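Local structure of neutral ceramidase (Pseudomonas aeruginosa, 2ZWS) at residues Ile395-Ile400 with Asp481-Leu486; Glu556-Glu561 with Ala577-Trp582; Ser161-Leu166 with Tyr455-Tyr460. The protein hydrolyses the N-acyl linkage of ceramides to give sphingosine and free fatty acid, and also catalyses the reverse synthesis, as a secreted zinc enzyme. All blocks are in the same frame, centred on the assembly; numbering follows the deposited sequence.

Contact 1: residues Ile395-Ile400 with Asp481-Leu486; sequences IQMFRI and DMAVAL
M397 and M482 interlock where helix 471-488 lies on one face of a four-stranded mixed sheet, packed against strand 392-400. The axes of the two segments approach to 9.3 Å at a crossing angle of -38°, and the interface is apolar, with no hydrogen bond across it. M397 is modelled in two conformers; its side-chain contacts here belong to one. The two methionines lie alongside each other, running opposite ways: SD of M397 lies 3.7 Å from CG of M482. The M397 methyl, CE, reaches A483 and L486, 4.0 Å from CB of A483 and 3.9 Å from CD1 of L486. M482 leaves the helix with CG anti to its own nitrogen (chi1 -178°), which carries the thioether onto the strand. M482 SD lies 3.7 Å from N of M397, and a bend at chi3 turns M482 CE toward I395, 3.4 Å from its O and 3.8 Å from its CG2. Q396 and F398 point to the other face of the sheet, where Q396 NE2 bonds V91 O. M482 and L486 also rest on R298 of strand 295-303, M397 touches L406 of strand 403-407, and I395 packs on Y475, L478 and F479 of the same helix.

Contact 2: residues Glu556-Glu561 with Ala577-Trp582; sequences EKTFLE and ATDNDW. With MG (magnesium ion), chain C.
E561 lies across from T578 (CA to CA 4.8 Å) at the open end of the antiparallel hairpin of strands 560-566 and 574-578, and E561 CA makes a CA-H...O contact with A577 O, just before a type I turn from T578 to D581. T558 and D579 tie the two segments together beyond the strands. The T558 hydroxyl works as a relay: OG1 accepts from D579 N at 2.9 Å and donates to L560 O at 2.6 Å. The D579 carboxylate passes alongside this hydroxyl; with chi1 at 68° its CG stands over the backbone, which turns the group to F559. There OD2 receives F559 N at 2.8 Å in a nearly straight bond (168°), the donor standing 51° out of the carboxylate plane. The same oxygen sits at the edge of the F559 ring, 3.3 Å from CD2. The L560 side chain packs against the D579 side chain, its CD2 3.7 Å from CB of D579. In the turn, D581 OD2 takes T578 N through its anti lone pair, while D581 OD1 meets Y225 OH. Magnesium is held by main-chain oxygens here: D581 O lies 2.3 Å from the ion and D579 O 2.6 Å; a water that donates to D579 O is also a ligand, and H37 O and T584 OG1 are further ligands. With R39 pairing to OD1, the D579 carboxylate is probably ionised. Both aspartate side chains thus serve from the second shell, fixing the turn whose carbonyls bind the ion.

Contact 3: residues Ser161-Leu166 with Tyr455-Tyr460; sequences SLLSHL and YAAQEY
E459 sets its CG anti to the carbonyl carbon (chi1 -69°) and stays extended beyond it, which carries its carboxylate to the start of helix 162-165. S164 places its hydroxyl beside its own nitrogen (chi1 -66°), and both groups then face E459 OE1. The hydroxyl donates over 2.6 Å from S164 OG to the anti lone pair of E459 OE1. The second bond, from S164 N to the same OE1, is 3.0 Å long and bent, and this donor stands 38° out of the carboxylate plane. One water widens the grip, donating to E459 OE2 at 2.7 Å and accepting from L163 N at 3.1 Å. Another gives a hydrogen to S164 OG and takes one from E459 N, linking the hydroxyl to the backbone from which the glutamate springs. CB of A457, near the end of helix 452-457, lies against the S164 hydroxyl, 3.3 Å from OG, and makes an apolar contact with L163 CD2 at 4.1 Å. S161 occupies the N-cap position but makes no capping bond with its side chain; its OG instead bonds E461, while its CB approaches E459 OE1 to 3.4 Å. Beyond the contact, the Y460 ring meets that of the zinc ligand Y448 edge-to-face. The hydrogens given by S164 N and OG, with the helix N-terminus perhaps adding to them, would favour an ionised E459.

The three contacts are separate. Contacts 1 and 3 are the nearer pair, about 17 Å apart between nearest atoms, and their segments alternate along the chain, helix 452-457 being followed by helix 471-488. Contact 2 lies on the opposite side of the chain's centre from both, its centre 41 Å from that of contact 1 and 42 Å from that of contact 3. Contact 3 is close to the catalytic site: the S161 side chain is about 11 Å from zinc and about 8 Å from that of S250, the probable nucleophile. In contact 1, the Q396 side chain comes within about 7 Å of that of D87, inferred to bind substrate, whereas contact 2 belongs to the magnesium site.

Contact 1: residues Ile395-Ile400 with Asp481-Leu486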
loop_
_atom_site.group_PDB
_atom_site.type_symbol
_atom_site.label_atom_id
_atom_site.label_comp_id
_atom_site.label_asym_id
_atom_site.label_seq_id
_atom_site.Cartn_x
_atom_site.Cartn_y
_atom_site.Cartn_z
ATOM N N ILE A 395 6.906 16.908 1.056
ATOM C CA ILE A 395 5.605 17.534 0.895
ATOM C C ILE A 395 5.460 17.753 -0.621
ATOM O O ILE A 395 6.385 18.271 -1.267
ATOM C CB ILE A 395 5.554 18.901 1.628
ATOM C CG1 ILE A 395 5.811 18.768 3.160
ATOM C CG2 ILE A 395 4.243 19.637 1.312
ATOM C CD1 ILE A 395 4.793 17.895 3.851
ATOM N N GLN A 396 4.318 17.368 -1.196
ATOM C CA GLN A 396 4.153 17.392 -2.634
ATOM C C GLN A 396 2.712 17.699 -2.986
ATOM O O GLN A 396 1.774 17.254 -2.289
ATOM C CB GLN A 396 4.520 16.014 -3.188
ATOM C CG GLN A 396 4.565 15.979 -4.724
ATOM C CD GLN A 396 4.985 14.623 -5.216
ATOM O OE1 GLN A 396 4.439 13.624 -4.765
ATOM N NE2 GLN A 396 5.976 14.572 -6.130
ATOM N N MET A 397 2.544 18.416 -4.099
ATOM C CA MET A 397 1.224 18.675 -4.671
ATOM C C MET A 397 1.307 18.602 -6.181
ATOM O O MET A 397 2.266 19.107 -6.783
ATOM C CB MET A 397 0.694 20.061 -4.295
ATOM C CG MET A 397 0.411 20.275 -2.826
ATOM S SD MET A 397 -0.131 21.949 -2.414
ATOM C CE MET A 397 -1.584 22.100 -3.460
ATOM N N PHE A 398 0.320 17.929 -6.786
ATOM C CA PHE A 398 0.140 17.952 -8.238
ATOM C C PHE A 398 -1.076 18.817 -8.533
ATOM O O PHE A 398 -2.068 18.757 -7.805
ATOM C CB PHE A 398 -0.196 16.566 -8.796
ATOM C CG PHE A 398 0.971 15.615 -8.884
ATOM C CD1 PHE A 398 2.279 16.012 -8.595
ATOM C CD2 PHE A 398 0.746 14.310 -9.299
ATOM C CE1 PHE A 398 3.338 15.108 -8.681
ATOM C CE2 PHE A 398 1.809 13.405 -9.413
ATOM C CZ PHE A 398 3.097 13.810 -9.117
ATOM N N ARG A 399 -1.002 19.605 -9.599
ATOM C CA ARG A 399 -2.203 20.219 -10.147
ATOM C C ARG A 399 -2.539 19.447 -11.434
ATOM O O ARG A 399 -1.671 19.265 -12.305
ATOM C CB ARG A 399 -1.984 21.700 -10.488
ATOM C CG ARG A 399 -3.163 22.224 -11.318
ATOM C CD ARG A 399 -3.087 23.692 -11.635
ATOM N NE ARG A 399 -4.354 24.093 -12.248
ATOM C CZ ARG A 399 -4.856 25.329 -12.218
ATOM N NH1 ARG A 399 -4.171 26.318 -11.645
ATOM N NH2 ARG A 399 -6.037 25.574 -12.777
ATOM N N ILE A 400 -3.785 18.978 -11.529
ATOM C CA ILE A 400 -4.255 18.273 -12.709
ATOM C C ILE A 400 -5.531 19.006 -13.155
ATOM O O ILE A 400 -6.612 18.745 -12.624
ATOM C CB ILE A 400 -4.525 16.755 -12.414
ATOM C CG1 ILE A 400 -3.292 16.070 -11.796
ATOM C CG2 ILE A 400 -4.946 16.048 -13.680
ATOM C CD1 ILE A 400 -3.605 14.692 -11.179
ATOM N N ASP A 481 1.423 26.929 2.176
ATOM C CA ASP A 481 2.525 27.669 1.559
ATOM C C ASP A 481 2.824 27.128 0.145
ATOM O O ASP A 481 3.062 27.901 -0.795
ATOM C CB ASP A 481 3.770 27.671 2.463
ATOM C CG ASP A 481 3.608 28.570 3.707
ATOM O OD1 ASP A 481 2.582 29.283 3.812
ATOM O OD2 ASP A 481 4.519 28.569 4.573
ATOM N N MET A 482 2.755 25.801 -0.016
ATOM C CA MET A 482 2.992 25.184 -1.327
ATOM C C MET A 482 1.885 25.575 -2.302
ATOM O O MET A 482 2.161 25.885 -3.455
ATOM C CB MET A 482 3.087 23.665 -1.195
ATOM C CG MET A 482 3.382 22.997 -2.543
ATOM S SD MET A 482 3.918 21.288 -2.288
ATOM C CE MET A 482 5.604 21.554 -1.710
ATOM N N ALA A 483 0.637 25.589 -1.828
ATOM C CA ALA A 483 -0.511 25.960 -2.669
ATOM C C ALA A 483 -0.369 27.410 -3.144
ATOM O O ALA A 483 -0.672 27.739 -4.298
ATOM C CB ALA A 483 -1.827 25.791 -1.885
ATOM N N VAL A 484 0.051 28.292 -2.237
ATOM C CA VAL A 484 0.271 29.699 -2.588
ATOM C C VAL A 484 1.384 29.820 -3.625
ATOM O O VAL A 484 1.229 30.539 -4.616
ATOM C CB VAL A 484 0.595 30.532 -1.338
ATOM C CG1 VAL A 484 1.135 31.956 -1.724
ATOM C CG2 VAL A 484 -0.661 30.656 -0.456
ATOM N N ALA A 485 2.491 29.098 -3.430
ATOM C CA ALA A 485 3.546 29.073 -4.465
ATOM C C ALA A 485 3.031 28.649 -5.858
ATOM O O ALA A 485 3.353 29.277 -6.864
ATOM C CB ALA A 485 4.713 28.192 -4.018
ATOM N N LEU A 486 2.245 27.569 -5.910
ATOM C CA LEU A 486 1.594 27.155 -7.168
ATOM C C LEU A 486 0.755 28.276 -7.749
ATOM O O LEU A 486 0.851 28.580 -8.937
ATOM C CB LEU A 486 0.697 25.932 -6.930
ATOM C CG LEU A 486 1.379 24.601 -7.153
ATOM C CD1 LEU A 486 0.630 23.500 -6.416
ATOM C CD2 LEU A 486 1.521 24.289 -8.630
#

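Contact 2: residues Glu556-Glu561 with Ala577-Trp582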
loop_
_atom_site.group_PDB
_atom_site.type_symbol
_atom_site.label_atom_id
_atom_site.label_comp_id
_atom_site.label_asym_id
_atom_site.label_seq_id
_atom_site.Cartn_x
_atom_site.Cartn_y
_atom_site.Cartn_z
ATOM N N GLU A 556 6.585 -11.386 -11.423
ATOM C CA GLU A 556 5.912 -11.434 -12.736
ATOM C C GLU A 556 5.623 -12.859 -13.192
ATOM O O GLU A 556 5.224 -13.093 -14.349
ATOM C CB GLU A 556 6.688 -10.667 -13.818
ATOM C CG GLU A 556 6.948 -9.167 -13.482
ATOM C CD GLU A 556 5.686 -8.292 -13.445
ATOM O OE1 GLU A 556 4.642 -8.638 -14.032
ATOM O OE2 GLU A 556 5.779 -7.189 -12.912
ATOM N N LYS A 557 5.865 -13.804 -12.282
ATOM C CA LYS A 557 5.539 -15.208 -12.514
ATOM C C LYS A 557 4.622 -15.741 -11.412
ATOM O O LYS A 557 3.862 -14.958 -10.811
ATOM C CB LYS A 557 6.816 -16.032 -12.713
ATOM C CG LYS A 557 7.651 -15.550 -13.924
ATOM C CD LYS A 557 8.996 -16.269 -13.990
ATOM C CE LYS A 557 8.873 -17.600 -14.724
ATOM N NZ LYS A 557 10.159 -18.363 -14.709
ATOM N N THR A 558 4.660 -17.046 -11.131
ATOM C CA THR A 558 3.704 -17.617 -10.205
ATOM C C THR A 558 4.218 -18.879 -9.531
ATOM O O THR A 558 5.041 -19.610 -10.066
ATOM C CB THR A 558 2.350 -17.926 -10.939
ATOM O OG1 THR A 558 1.360 -18.384 -10.006
ATOM C CG2 THR A 558 2.552 -18.932 -12.098
ATOM N N PHE A 559 3.731 -19.130 -8.331
ATOM C CA PHE A 559 4.001 -20.403 -7.655
ATOM C C PHE A 559 3.041 -21.498 -8.066
ATOM O O PHE A 559 3.236 -22.669 -7.690
ATOM C CB PHE A 559 3.945 -20.215 -6.130
ATOM C CG PHE A 559 5.113 -19.438 -5.582
ATOM C CD1 PHE A 559 6.352 -20.067 -5.394
ATOM C CD2 PHE A 559 5.006 -18.072 -5.301
ATOM C CE1 PHE A 559 7.441 -19.371 -4.904
ATOM C CE2 PHE A 559 6.100 -17.361 -4.803
ATOM C CZ PHE A 559 7.337 -18.008 -4.624
ATOM N N LEU A 560 1.997 -21.141 -8.808
ATOM C CA LEU A 560 0.957 -22.105 -9.130
ATOM C C LEU A 560 0.193 -21.693 -10.374
ATOM O O LEU A 560 0.038 -20.517 -10.687
ATOM C CB LEU A 560 -0.025 -22.276 -7.967
ATOM C CG LEU A 560 -1.029 -21.142 -7.696
ATOM C CD1 LEU A 560 -2.366 -21.345 -8.448
ATOM C CD2 LEU A 560 -1.233 -20.924 -6.194
ATOM N N GLU A 561 -0.329 -22.698 -11.048
ATOM C CA GLU A 561 -1.213 -22.500 -12.189
ATOM C C GLU A 561 -2.328 -23.524 -12.067
ATOM O O GLU A 561 -2.059 -24.684 -11.740
ATOM C CB GLU A 561 -0.441 -22.706 -13.496
ATOM C CG GLU A 561 0.428 -21.509 -13.895
ATOM C CD GLU A 561 1.341 -21.769 -15.099
ATOM O OE1 GLU A 561 1.453 -22.936 -15.559
ATOM O OE2 GLU A 561 1.967 -20.787 -15.565
ATOM N N ALA A 577 -6.062 -19.856 -13.804
ATOM C CA ALA A 577 -5.791 -19.152 -12.545
ATOM C C ALA A 577 -4.319 -19.239 -12.177
ATOM O O ALA A 577 -3.639 -20.217 -12.496
ATOM C CB ALA A 577 -6.667 -19.687 -11.429
ATOM N N THR A 578 -3.844 -18.189 -11.509
ATOM C CA THR A 578 -2.463 -18.030 -11.123
ATOM C C THR A 578 -2.445 -17.776 -9.599
ATOM O O THR A 578 -3.516 -17.713 -8.983
ATOM C CB THR A 578 -1.897 -16.870 -11.989
ATOM O OG1 THR A 578 -1.411 -17.413 -13.222
ATOM C CG2 THR A 578 -0.817 -16.113 -11.312
ATOM N N ASP A 579 -1.266 -17.587 -8.993
ATOM C CA ASP A 579 -1.242 -17.285 -7.556
ATOM C C ASP A 579 -1.805 -15.895 -7.214
ATOM O O ASP A 579 -2.081 -15.624 -6.054
ATOM C CB ASP A 579 0.136 -17.557 -6.892
ATOM C CG ASP A 579 1.252 -16.613 -7.354
ATOM O OD1 ASP A 579 0.962 -15.515 -7.915
ATOM O OD2 ASP A 579 2.434 -16.947 -7.077
ATOM N N ASN A 580 -1.987 -15.036 -8.218
ATOM C CA ASN A 580 -2.552 -13.725 -7.976
ATOM C C ASN A 580 -4.046 -13.764 -7.702
ATOM O O ASN A 580 -4.590 -12.858 -7.062
ATOM C CB ASN A 580 -2.322 -12.793 -9.155
ATOM C CG ASN A 580 -2.716 -11.381 -8.844
ATOM O OD1 ASN A 580 -2.321 -10.826 -7.812
ATOM N ND2 ASN A 580 -3.510 -10.784 -9.730
ATOM N N ASP A 581 -4.721 -14.806 -8.187
ATOM C CA ASP A 581 -6.179 -14.784 -8.196
ATOM C C ASP A 581 -6.809 -14.977 -6.805
ATOM O O ASP A 581 -6.297 -15.729 -5.983
ATOM C CB ASP A 581 -6.696 -15.778 -9.211
ATOM C CG ASP A 581 -6.396 -15.319 -10.620
ATOM O OD1 ASP A 581 -6.827 -14.190 -10.967
ATOM O OD2 ASP A 581 -5.686 -16.046 -11.362
ATOM N N TRP A 582 -7.939 -14.313 -6.565
ATOM C CA TRP A 582 -8.674 -14.467 -5.308
ATOM C C TRP A 582 -9.015 -15.931 -4.993
ATOM O O TRP A 582 -8.974 -16.319 -3.824
ATOM C CB TRP A 582 -9.981 -13.658 -5.378
ATOM C CG TRP A 582 -10.803 -13.769 -4.161
ATOM C CD1 TRP A 582 -11.879 -14.593 -3.979
ATOM C CD2 TRP A 582 -10.634 -13.037 -2.942
ATOM N NE1 TRP A 582 -12.382 -14.420 -2.712
ATOM C CE2 TRP A 582 -11.649 -13.470 -2.060
ATOM C CE3 TRP A 582 -9.731 -12.051 -2.512
ATOM C CZ2 TRP A 582 -11.773 -12.983 -0.764
ATOM C CZ3 TRP A 582 -9.871 -11.541 -1.195
ATOM C CH2 TRP A 582 -10.884 -12.020 -0.349
HETATM MG MG MG C . -4.327 -16.541 -5.070
HETATM O O HOH W 1 0.987 -18.346 -15.320
HETATM O O HOH W 2 -2.192 -17.715 -4.363
#

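Contact 3: residues Ser161-Leu166 with Tyr455-Tyr460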
loop_
_atom_site.group_PDB
_atom_site.type_symbol
_atom_site.label_atom_id
_atom_site.label_comp_id
_atom_site.label_asym_id
_atom_site.label_seq_id
_atom_site.Cartn_x
_atom_site.Cartn_y
_atom_site.Cartn_z
ATOM N N SER A 161 -11.582 5.830 16.853
ATOM C CA SER A 161 -11.201 6.701 17.965
ATOM C C SER A 161 -12.176 7.867 18.050
ATOM O O SER A 161 -11.774 9.036 17.975
ATOM C CB SER A 161 -9.769 7.194 17.764
ATOM O OG SER A 161 -8.898 6.108 18.003
ATOM N N LEU A 162 -13.457 7.530 18.209
ATOM C CA LEU A 162 -14.527 8.520 18.139
ATOM C C LEU A 162 -14.459 9.546 19.279
ATOM O O LEU A 162 -14.799 10.714 19.086
ATOM C CB LEU A 162 -15.895 7.839 18.070
ATOM C CG LEU A 162 -17.052 8.743 17.609
ATOM C CD1 LEU A 162 -16.719 9.541 16.343
ATOM C CD2 LEU A 162 -18.305 7.921 17.388
ATOM N N LEU A 163 -13.971 9.127 20.436
ATOM C CA LEU A 163 -13.870 10.036 21.578
ATOM C C LEU A 163 -12.996 11.249 21.232
ATOM O O LEU A 163 -13.341 12.386 21.573
ATOM C CB LEU A 163 -13.295 9.284 22.775
ATOM C CG LEU A 163 -13.048 10.052 24.065
ATOM C CD1 LEU A 163 -13.207 9.059 25.183
ATOM C CD2 LEU A 163 -11.658 10.666 24.091
ATOM N N SER A 164 -11.871 11.002 20.545
ATOM C CA SER A 164 -10.940 12.065 20.167
ATOM C C SER A 164 -11.524 12.921 19.051
ATOM O O SER A 164 -11.379 14.142 19.052
ATOM C CB SER A 164 -9.604 11.467 19.696
ATOM O OG SER A 164 -8.930 10.811 20.745
ATOM N N HIS A 165 -12.202 12.276 18.106
ATOM C CA HIS A 165 -12.788 12.985 16.966
ATOM C C HIS A 165 -13.801 14.037 17.452
ATOM O O HIS A 165 -13.875 15.146 16.930
ATOM C CB HIS A 165 -13.473 12.007 16.020
ATOM C CG HIS A 165 -14.213 12.652 14.884
ATOM N ND1 HIS A 165 -13.582 13.135 13.754
ATOM C CD2 HIS A 165 -15.535 12.900 14.715
ATOM C CE1 HIS A 165 -14.493 13.627 12.928
ATOM N NE2 HIS A 165 -15.686 13.516 13.498
ATOM N N LEU A 166 -14.568 13.648 18.463
ATOM C CA LEU A 166 -15.604 14.505 19.034
ATOM C C LEU A 166 -15.048 15.677 19.818
ATOM O O LEU A 166 -15.823 16.561 20.221
ATOM C CB LEU A 166 -16.551 13.672 19.899
ATOM C CG LEU A 166 -17.330 12.595 19.140
ATOM C CD1 LEU A 166 -18.091 11.688 20.122
ATOM C CD2 LEU A 166 -18.272 13.189 18.119
ATOM N N TYR A 455 -5.061 15.344 19.637
ATOM C CA TYR A 455 -3.782 15.043 20.266
ATOM C C TYR A 455 -3.923 15.040 21.772
ATOM O O TYR A 455 -3.375 14.152 22.437
ATOM C CB TYR A 455 -2.734 16.067 19.851
ATOM C CG TYR A 455 -1.358 15.802 20.395
ATOM C CD1 TYR A 455 -0.411 15.098 19.633
ATOM C CD2 TYR A 455 -0.975 16.290 21.661
ATOM C CE1 TYR A 455 0.865 14.861 20.113
ATOM C CE2 TYR A 455 0.309 16.057 22.163
ATOM C CZ TYR A 455 1.231 15.341 21.362
ATOM O OH TYR A 455 2.497 15.106 21.827
ATOM N N ALA A 456 -4.675 16.018 22.301
ATOM C CA ALA A 456 -4.812 16.168 23.764
ATOM C C ALA A 456 -5.427 14.936 24.421
ATOM O O ALA A 456 -5.099 14.616 25.570
ATOM C CB ALA A 456 -5.611 17.420 24.122
ATOM N N ALA A 457 -6.296 14.242 23.693
ATOM C CA ALA A 457 -6.949 13.041 24.209
ATOM C C ALA A 457 -6.001 11.851 24.327
ATOM O O ALA A 457 -6.225 10.958 25.135
ATOM C CB ALA A 457 -8.162 12.692 23.369
ATOM N N GLN A 458 -4.962 11.832 23.491
ATOM C CA GLN A 458 -3.940 10.765 23.511
ATOM C C GLN A 458 -4.497 9.352 23.403
ATOM O O GLN A 458 -4.060 8.446 24.110
ATOM C CB GLN A 458 -2.969 10.905 24.706
ATOM C CG GLN A 458 -1.999 12.062 24.580
ATOM C CD GLN A 458 -0.948 11.839 23.504
ATOM O OE1 GLN A 458 -0.143 10.920 23.597
ATOM N NE2 GLN A 458 -0.935 12.703 22.506
ATOM N N GLU A 459 -5.454 9.164 22.500
ATOM C CA GLU A 459 -5.806 7.816 22.060
ATOM C C GLU A 459 -4.670 7.383 21.115
ATOM O O GLU A 459 -3.705 8.121 20.965
ATOM C CB GLU A 459 -7.171 7.808 21.378
ATOM C CG GLU A 459 -8.324 8.065 22.364
ATOM C CD GLU A 459 -9.665 7.762 21.745
ATOM O OE1 GLU A 459 -10.119 8.544 20.870
ATOM O OE2 GLU A 459 -10.274 6.726 22.116
ATOM N N TYR A 460 -4.784 6.218 20.485
ATOM C CA TYR A 460 -3.651 5.613 19.785
ATOM C C TYR A 460 -2.986 6.564 18.776
ATOM O O TYR A 460 -1.767 6.728 18.773
ATOM C CB TYR A 460 -4.103 4.315 19.126
ATOM C CG TYR A 460 -3.031 3.686 18.267
ATOM C CD1 TYR A 460 -1.940 3.028 18.844
ATOM C CD2 TYR A 460 -3.110 3.765 16.874
ATOM C CE1 TYR A 460 -0.930 2.465 18.040
ATOM C CE2 TYR A 460 -2.128 3.187 16.067
ATOM C CZ TYR A 460 -1.044 2.558 16.655
ATOM O OH TYR A 460 -0.065 1.991 15.847
HETATM O O HOH W 3 -12.840 6.370 21.281
HETATM O O HOH W 4 -6.008 10.955 20.219
#